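Side-chain contacts in flavodoxin (Bacillus cereus, PDB 6GAQ), which binds FMN and probably serves as a low-potential electron donor to a number of redox enzymes: residues I11-A16 with S24-I29; V31-F36 with A149-F154. One frame throughout, in Å; residues are numbered along the deposited sequence.

How the contacts relate
Both contacts use helix 21-35 of the flavodoxin fold, a five-stranded parallel sheet flanked by helices, and illustrate how one helix packs on its sheet along one part and on a neighbouring helix at its end. Contact 1 lays 24-29 on strand 11-16; contact 2 follows in sequence, bringing 31-36, the last turn of the same helix and the residue after it, to the C-terminal part of helix 137-152 across more than a hundred intervening residues. Their centres lie about 12 Å apart, yet they form continuous packing: Ile11 meets both Phe150 and Leu33, and Ile13 also touches Leu33. Contact 1 reaches towards the FMN end of the sheet, whereas contact 2 lies away from the cofactor and calcium sites.

Contact 1: residues I11-A16 with S24-I29; sequences ILIAYA and SIADLI
The methyl group of Ala26 rests on two side chains of the strand, Ile13 and Tyr15. Ile13 CG2 approaches Ala26 CB to 3.9 Å, and Tyr15 CD2 lies at 3.9 Å from the same Ala26 CB, meeting it obliquely to the ring. One helical turn on, Ile29 extends the apolar surface: its CG2 packs against Ile13 CD1 at 4.1 Å, the two side chains crossing at a slant. In Ile13 the branches divide the work. CG2 is held opposite the backbone N and covers Ala26, while the longer arm, with CG1 opposite the carbonyl carbon (chi1 -59°), carries CD1 to Ile29. Tyr15 meets the methyl with the root of its side chain, CB and CG lying almost as near to Ala26 CB as CD2 does. At this point the axes of the short segments 11-16 and 24-29 approach to 9.2 Å and run nearly antiparallel (168°). This is the first strand-helix pair of a beta-alpha-beta unit, completed by strand 40-44. Tyr15 also stands beside Ser17 and Thr22, which bind FMN, so the packing runs up to the cofactor site. Around this core, Leu42 of strand 40-44 touches both Ile13 and Ala26, Phe95 of strand 91-98 meets Ala26 and Ile29, and Ala147 of helix 137-152 packs on Ile29.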
ATOM      1  N   ILE A  11      -3.427  -2.441 -12.115  1.00 35.00           N
ATOM      2  CA  ILE A  11      -2.957  -1.998 -10.808  1.00 49.34           C
ATOM      3  C   ILE A  11      -3.778  -2.679  -9.723  1.00 31.19           C
ATOM      4  O   ILE A  11      -5.009  -2.755  -9.814  1.00 36.95           O
ATOM      5  CB  ILE A  11      -3.025  -0.464 -10.671  1.00 48.82           C
ATOM      6  CG1 ILE A  11      -2.139   0.201 -11.727  1.00 48.42           C
ATOM      7  CG2 ILE A  11      -2.595  -0.030  -9.278  1.00 30.91           C
ATOM      8  CD1 ILE A  11      -2.042   1.705 -11.588  1.00 38.03           C
ATOM      9  N   LEU A  12      -3.090  -3.175  -8.696  1.00 31.63           N
ATOM     10  CA  LEU A  12      -3.721  -3.842  -7.567  1.00 36.64           C
ATOM     11  C   LEU A  12      -3.448  -3.061  -6.290  1.00 41.69           C
ATOM     12  O   LEU A  12      -2.316  -2.629  -6.044  1.00 40.13           O
ATOM     13  CB  LEU A  12      -3.209  -5.279  -7.419  1.00 29.71           C
ATOM     14  CG  LEU A  12      -3.222  -5.887  -6.014  1.00 33.07           C
ATOM     15  CD1 LEU A  12      -4.638  -6.251  -5.589  1.00 38.74           C
ATOM     16  CD2 LEU A  12      -2.309  -7.101  -5.944  1.00 34.22           C
ATOM     17  N   ILE A  13      -4.488  -2.885  -5.480  1.00 27.33           N
ATOM     18  CA  ILE A  13      -4.383  -2.228  -4.182  1.00 32.28           C
ATOM     19  C   ILE A  13      -4.735  -3.271  -3.129  1.00 36.98           C
ATOM     20  O   ILE A  13      -5.913  -3.584  -2.919  1.00 44.60           O
ATOM     21  CB  ILE A  13      -5.291  -0.998  -4.074  1.00 34.37           C
ATOM     22  CG1 ILE A  13      -4.943   0.020  -5.160  1.00 33.71           C
ATOM     23  CG2 ILE A  13      -5.166  -0.365  -2.696  1.00 26.07           C
ATOM     24  CD1 ILE A  13      -5.896   1.189  -5.223  1.00 28.24           C
ATOM     25  N   ALA A  14      -3.718  -3.817  -2.468  1.00 36.13           N
ATOM     26  CA  ALA A  14      -3.902  -4.767  -1.378  1.00 33.67           C
ATOM     27  C   ALA A  14      -3.646  -4.046  -0.061  1.00 26.87           C
ATOM     28  O   ALA A  14      -2.557  -3.499   0.148  1.00 39.25           O
ATOM     29  CB  ALA A  14      -2.968  -5.968  -1.530  1.00 23.27           C
ATOM     30  N   TYR A  15      -4.643  -4.039   0.820  1.00 25.68           N
ATOM     31  CA  TYR A  15      -4.574  -3.264   2.048  1.00 36.59           C
ATOM     32  C   TYR A  15      -4.932  -4.122   3.252  1.00 30.04           C
ATOM     33  O   TYR A  15      -5.730  -5.059   3.158  1.00 34.26           O
ATOM     34  CB  TYR A  15      -5.499  -2.034   1.990  1.00 33.12           C
ATOM     35  CG  TYR A  15      -6.977  -2.355   2.052  1.00 29.84           C
ATOM     36  CD1 TYR A  15      -7.656  -2.373   3.265  1.00 40.37           C
ATOM     37  CD2 TYR A  15      -7.696  -2.628   0.896  1.00 30.65           C
ATOM     38  CE1 TYR A  15      -9.005  -2.664   3.325  1.00 32.27           C
ATOM     39  CE2 TYR A  15      -9.047  -2.920   0.946  1.00 26.18           C
ATOM     40  CZ  TYR A  15      -9.697  -2.935   2.163  1.00 35.65           C
ATOM     41  OH  TYR A  15     -11.041  -3.224   2.219  1.00 38.86           O
ATOM     42  N   ALA A  16      -4.329  -3.782   4.390  1.00 42.04           N
ATOM     43  CA  ALA A  16      -4.657  -4.371   5.684  1.00 32.66           C
ATOM     44  C   ALA A  16      -5.230  -3.266   6.559  1.00 33.17           C
ATOM     45  O   ALA A  16      -4.528  -2.305   6.894  1.00 46.18           O
ATOM     46  CB  ALA A  16      -3.427  -5.001   6.334  1.00 39.37           C
ATOM     47  N   SER A  24      -9.956   3.470   4.078  1.00 33.20           N
ATOM     48  CA  SER A  24     -10.396   4.733   3.492  1.00 32.42           C
ATOM     49  C   SER A  24      -9.328   5.318   2.578  1.00 28.90           C
ATOM     50  O   SER A  24      -9.645   5.919   1.544  1.00 27.61           O
ATOM     51  CB  SER A  24     -10.761   5.722   4.598  1.00 23.80           C
ATOM     52  OG  SER A  24     -11.683   5.147   5.507  1.00 36.49           O
ATOM     53  N   ILE A  25      -8.054   5.156   2.944  1.00 34.79           N
ATOM     54  CA  ILE A  25      -6.969   5.591   2.069  1.00 39.23           C
ATOM     55  C   ILE A  25      -6.972   4.779   0.782  1.00 34.63           C
ATOM     56  O   ILE A  25      -6.774   5.320  -0.314  1.00 31.73           O
ATOM     57  CB  ILE A  25      -5.617   5.486   2.797  1.00 26.28           C
ATOM     58  CG1 ILE A  25      -5.639   6.293   4.093  1.00 28.15           C
ATOM     59  CG2 ILE A  25      -4.490   5.960   1.895  1.00 23.32           C
ATOM     60  CD1 ILE A  25      -4.473   6.000   5.002  1.00 37.41           C
ATOM     61  N   ALA A  26      -7.197   3.467   0.893  1.00 23.03           N
ATOM     62  CA  ALA A  26      -7.234   2.616  -0.291  1.00 22.97           C
ATOM     63  C   ALA A  26      -8.368   3.021  -1.225  1.00 28.48           C
ATOM     64  O   ALA A  26      -8.219   2.968  -2.453  1.00 26.59           O
ATOM     65  CB  ALA A  26      -7.373   1.151   0.122  1.00 24.41           C
ATOM     66  N   ASP A  27      -9.506   3.434  -0.663  1.00 31.00           N
ATOM     67  CA  ASP A  27     -10.631   3.858  -1.493  1.00 28.95           C
ATOM     68  C   ASP A  27     -10.306   5.137  -2.253  1.00 26.71           C
ATOM     69  O   ASP A  27     -10.656   5.271  -3.432  1.00 32.27           O
ATOM     70  CB  ASP A  27     -11.877   4.049  -0.629  1.00 34.01           C
ATOM     71  CG  ASP A  27     -12.403   2.743  -0.068  1.00 36.11           C
ATOM     72  OD1 ASP A  27     -12.137   1.684  -0.675  1.00 32.84           O
ATOM     73  OD2 ASP A  27     -13.085   2.773   0.979  1.00 34.11           O
ATOM     74  N   LEU A  28      -9.639   6.090  -1.596  1.00 35.51           N
ATOM     75  CA  LEU A  28      -9.292   7.341  -2.259  1.00 25.78           C
ATOM     76  C   LEU A  28      -8.306   7.108  -3.397  1.00 23.95           C
ATOM     77  O   LEU A  28      -8.447   7.688  -4.480  1.00 26.15           O
ATOM     78  CB  LEU A  28      -8.719   8.332  -1.246  1.00 29.78           C
ATOM     79  CG  LEU A  28      -9.690   8.908  -0.212  1.00 23.02           C
ATOM     80  CD1 LEU A  28      -8.931   9.526   0.950  1.00 28.43           C
ATOM     81  CD2 LEU A  28     -10.614   9.932  -0.852  1.00 34.87           C
ATOM     82  N   ILE A  29      -7.305   6.253  -3.176  1.00 25.58           N
ATOM     83  CA  ILE A  29      -6.301   6.002  -4.206  1.00 29.11           C
ATOM     84  C   ILE A  29      -6.931   5.326  -5.418  1.00 33.65           C
ATOM     85  O   ILE A  29      -6.598   5.647  -6.565  1.00 32.90           O
ATOM     86  CB  ILE A  29      -5.143   5.169  -3.626  1.00 37.16           C
ATOM     87  CG1 ILE A  29      -4.454   5.933  -2.494  1.00 26.58           C
ATOM     88  CG2 ILE A  29      -4.142   4.809  -4.713  1.00 20.42           C
ATOM     89  CD1 ILE A  29      -3.555   5.073  -1.638  1.00 41.20           C
TER

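Contact 2: residues V31-F36 with A149-F154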
ATOM      1  N   VAL A  31     -10.016   5.574  -6.558  1.00 27.90           N
ATOM      2  CA  VAL A  31     -10.846   6.501  -7.321  1.00 26.65           C
ATOM      3  C   VAL A  31      -9.983   7.385  -8.214  1.00 35.11           C
ATOM      4  O   VAL A  31     -10.322   7.637  -9.378  1.00 30.93           O
ATOM      5  CB  VAL A  31     -11.725   7.330  -6.366  1.00 24.44           C
ATOM      6  CG1 VAL A  31     -12.283   8.541  -7.073  1.00 28.60           C
ATOM      7  CG2 VAL A  31     -12.852   6.471  -5.812  1.00 29.49           C
ATOM      8  N   SER A  32      -8.850   7.863  -7.691  1.00 40.70           N
ATOM      9  CA  SER A  32      -7.916   8.621  -8.520  1.00 32.61           C
ATOM     10  C   SER A  32      -7.385   7.764  -9.659  1.00 37.56           C
ATOM     11  O   SER A  32      -7.345   8.199 -10.816  1.00 39.45           O
ATOM     12  CB  SER A  32      -6.760   9.149  -7.671  1.00 36.17           C
ATOM     13  OG  SER A  32      -5.699   9.611  -8.489  1.00 46.90           O
ATOM     14  N   LEU A  33      -6.967   6.536  -9.344  1.00 40.27           N
ATOM     15  CA  LEU A  33      -6.487   5.624 -10.371  1.00 38.13           C
ATOM     16  C   LEU A  33      -7.589   5.209 -11.334  1.00 33.21           C
ATOM     17  O   LEU A  33      -7.285   4.744 -12.434  1.00 51.13           O
ATOM     18  CB  LEU A  33      -5.866   4.385  -9.726  1.00 33.88           C
ATOM     19  CG  LEU A  33      -4.524   4.571  -9.020  1.00 31.45           C
ATOM     20  CD1 LEU A  33      -4.074   3.262  -8.392  1.00 37.61           C
ATOM     21  CD2 LEU A  33      -3.480   5.096  -9.990  1.00 31.53           C
ATOM     22  N   ASP A  34      -8.858   5.351 -10.940  1.00 42.79           N
ATOM     23  CA  ASP A  34      -9.955   5.091 -11.866  1.00 33.01           C
ATOM     24  C   ASP A  34     -10.029   6.164 -12.945  1.00 43.01           C
ATOM     25  O   ASP A  34     -10.316   5.864 -14.108  1.00 37.90           O
ATOM     26  CB  ASP A  34     -11.281   5.020 -11.111  1.00 30.66           C
ATOM     27  CG  ASP A  34     -11.489   3.697 -10.406  1.00 41.09           C
ATOM     28  OD1 ASP A  34     -10.806   2.712 -10.757  1.00 56.05           O
ATOM     29  OD2 ASP A  34     -12.340   3.648  -9.494  1.00 42.42           O
ATOM     30  N   ALA A  35      -9.778   7.423 -12.571  1.00 37.53           N
ATOM     31  CA  ALA A  35      -9.942   8.531 -13.508  1.00 29.79           C
ATOM     32  C   ALA A  35      -8.998   8.399 -14.695  1.00 32.25           C
ATOM     33  O   ALA A  35      -9.373   8.709 -15.832  1.00 53.23           O
ATOM     34  CB  ALA A  35      -9.727   9.859 -12.787  1.00 39.11           C
ATOM     35  N   PHE A  36      -7.766   7.966 -14.449  1.00 36.59           N
ATOM     36  CA  PHE A  36      -6.941   7.422 -15.516  1.00 41.27           C
ATOM     37  C   PHE A  36      -7.477   6.036 -15.844  1.00 53.78           C
ATOM     38  O   PHE A  36      -7.654   5.210 -14.947  1.00 67.17           O
ATOM     39  CB  PHE A  36      -5.473   7.344 -15.096  1.00 45.70           C
ATOM     40  CG  PHE A  36      -4.959   8.593 -14.437  1.00 35.10           C
ATOM     41  CD1 PHE A  36      -5.067   8.764 -13.066  1.00 38.99           C
ATOM     42  CD2 PHE A  36      -4.363   9.594 -15.187  1.00 36.93           C
ATOM     43  CE1 PHE A  36      -4.595   9.912 -12.458  1.00 32.33           C
ATOM     44  CE2 PHE A  36      -3.891  10.744 -14.584  1.00 32.32           C
ATOM     45  CZ  PHE A  36      -4.006  10.903 -13.217  1.00 35.87           C
ATOM     46  N   ALA A 149       0.800  10.840  -8.779  1.00 37.20           N
ATOM     47  CA  ALA A 149       2.206  10.618  -9.107  1.00 40.11           C
ATOM     48  C   ALA A 149       2.458   9.164  -9.489  1.00 48.98           C
ATOM     49  O   ALA A 149       3.274   8.879 -10.374  1.00 43.90           O
ATOM     50  CB  ALA A 149       3.092  11.026  -7.931  1.00 27.56           C
ATOM     51  N   PHE A 150       1.767   8.231  -8.829  1.00 39.17           N
ATOM     52  CA  PHE A 150       1.868   6.828  -9.213  1.00 42.68           C
ATOM     53  C   PHE A 150       1.329   6.608 -10.620  1.00 38.43           C
ATOM     54  O   PHE A 150       1.905   5.844 -11.403  1.00 49.38           O
ATOM     55  CB  PHE A 150       1.118   5.956  -8.207  1.00 31.69           C
ATOM     56  CG  PHE A 150       1.346   4.483  -8.388  1.00 41.32           C
ATOM     57  CD1 PHE A 150       2.474   3.874  -7.866  1.00 44.94           C
ATOM     58  CD2 PHE A 150       0.426   3.705  -9.073  1.00 49.97           C
ATOM     59  CE1 PHE A 150       2.686   2.516  -8.028  1.00 41.14           C
ATOM     60  CE2 PHE A 150       0.631   2.347  -9.236  1.00 49.35           C
ATOM     61  CZ  PHE A 150       1.762   1.752  -8.713  1.00 46.45           C
ATOM     62  N   ALA A 151       0.224   7.276 -10.961  1.00 47.35           N
ATOM     63  CA  ALA A 151      -0.323   7.165 -12.308  1.00 49.04           C
ATOM     64  C   ALA A 151       0.607   7.784 -13.342  1.00 35.37           C
ATOM     65  O   ALA A 151       0.659   7.315 -14.486  1.00 46.14           O
ATOM     66  CB  ALA A 151      -1.701   7.821 -12.371  1.00 39.09           C
ATOM     67  N   GLU A 152       1.346   8.831 -12.965  1.00 51.64           N
ATOM     68  CA  GLU A 152       2.307   9.425 -13.886  1.00 54.91           C
ATOM     69  C   GLU A 152       3.443   8.462 -14.205  1.00 56.90           C
ATOM     70  O   GLU A 152       4.066   8.571 -15.267  1.00 58.67           O
ATOM     71  CB  GLU A 152       2.858  10.727 -13.305  1.00 54.35           C
ATOM     72  CG  GLU A 152       1.923  11.916 -13.457  1.00 72.22           C
ATOM     73  CD  GLU A 152       2.332  13.094 -12.594  1.00 92.20           C
ATOM     74  OE1 GLU A 152       1.540  14.054 -12.484  1.00 90.27           O
ATOM     75  OE2 GLU A 152       3.444  13.060 -12.026  1.00 72.88           O
ATOM     76  N   LYS A 153       3.726   7.519 -13.304  1.00 52.59           N
ATOM     77  CA  LYS A 153       4.705   6.477 -13.582  1.00 60.96           C
ATOM     78  C   LYS A 153       4.198   5.453 -14.588  1.00 60.80           C
ATOM     79  O   LYS A 153       4.980   4.606 -15.032  1.00 68.57           O
ATOM     80  CB  LYS A 153       5.101   5.770 -12.284  1.00 54.39           C
ATOM     81  CG  LYS A 153       5.605   6.703 -11.196  1.00 54.95           C
ATOM     82  CD  LYS A 153       6.952   7.302 -11.561  1.00 46.29           C
ATOM     83  CE  LYS A 153       7.268   8.511 -10.696  1.00 47.16           C
ATOM     84  NZ  LYS A 153       7.067   8.227  -9.249  1.00 45.99           N
ATOM     85  N   PHE A 154       2.921   5.510 -14.952  1.00 64.67           N
ATOM     86  CA  PHE A 154       2.338   4.570 -15.901  1.00 52.38           C
ATOM     87  C   PHE A 154       1.905   5.282 -17.174  1.00 64.46           C
ATOM     88  O   PHE A 154       1.057   4.780 -17.910  1.00 67.93           O
ATOM     89  CB  PHE A 154       1.143   3.846 -15.279  1.00 43.14           C
ATOM     90  CG  PHE A 154       1.525   2.805 -14.270  1.00 52.50           C
ATOM     91  CD1 PHE A 154       2.025   3.172 -13.034  1.00 54.50           C
ATOM     92  CD2 PHE A 154       1.382   1.459 -14.557  1.00 44.29           C
ATOM     93  CE1 PHE A 154       2.379   2.219 -12.105  1.00 42.40           C
ATOM     94  CE2 PHE A 154       1.734   0.499 -13.629  1.00 42.65           C
ATOM     95  CZ  PHE A 154       2.233   0.882 -12.401  1.00 42.52           C
ATOM     96  OXT PHE A 154       2.381   6.374 -17.485  1.00 65.60           O
TER
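Two helices on the same side of the flavodoxin sheet, 21-35 and 137-152, meet here near their C-terminal ends, the CA atoms of Leu33 and Ala151 being the nearest across the two segments. Ala151 provides the central methyl group. Its CB lies over one face of the Phe36 ring, 3.7 Å from the centroid and 18° off the ring normal, a CH-pi contact displaced a little toward the CD1-CE1 bond; Ala151 CB is 3.6 Å from Phe36 CD1. Phe36 is the first residue past helix 21-35; its chi1 (-47°) swings the ring toward Ala151, and chi2 near 90° turns its face to the methyl. Leu33 uses one branch for two neighbours: CD2 packs on Ala151 CB at 4.0 Å and on Phe150 CD2 at 4.2 Å, reaching the Phe150 ring at its edge, near the ring plane. Toward the sheet, Ile60 of strand 58-63 touches both Leu33 and Phe150, while Val40 also packs on Leu33 and Val124 on Phe150. With methyl groups and aromatic carbons making all the close contacts, the two chain segments are held here by dispersion and burial of apolar surface, including the weak attraction of a methyl for a ring face, rather than by charge pairing.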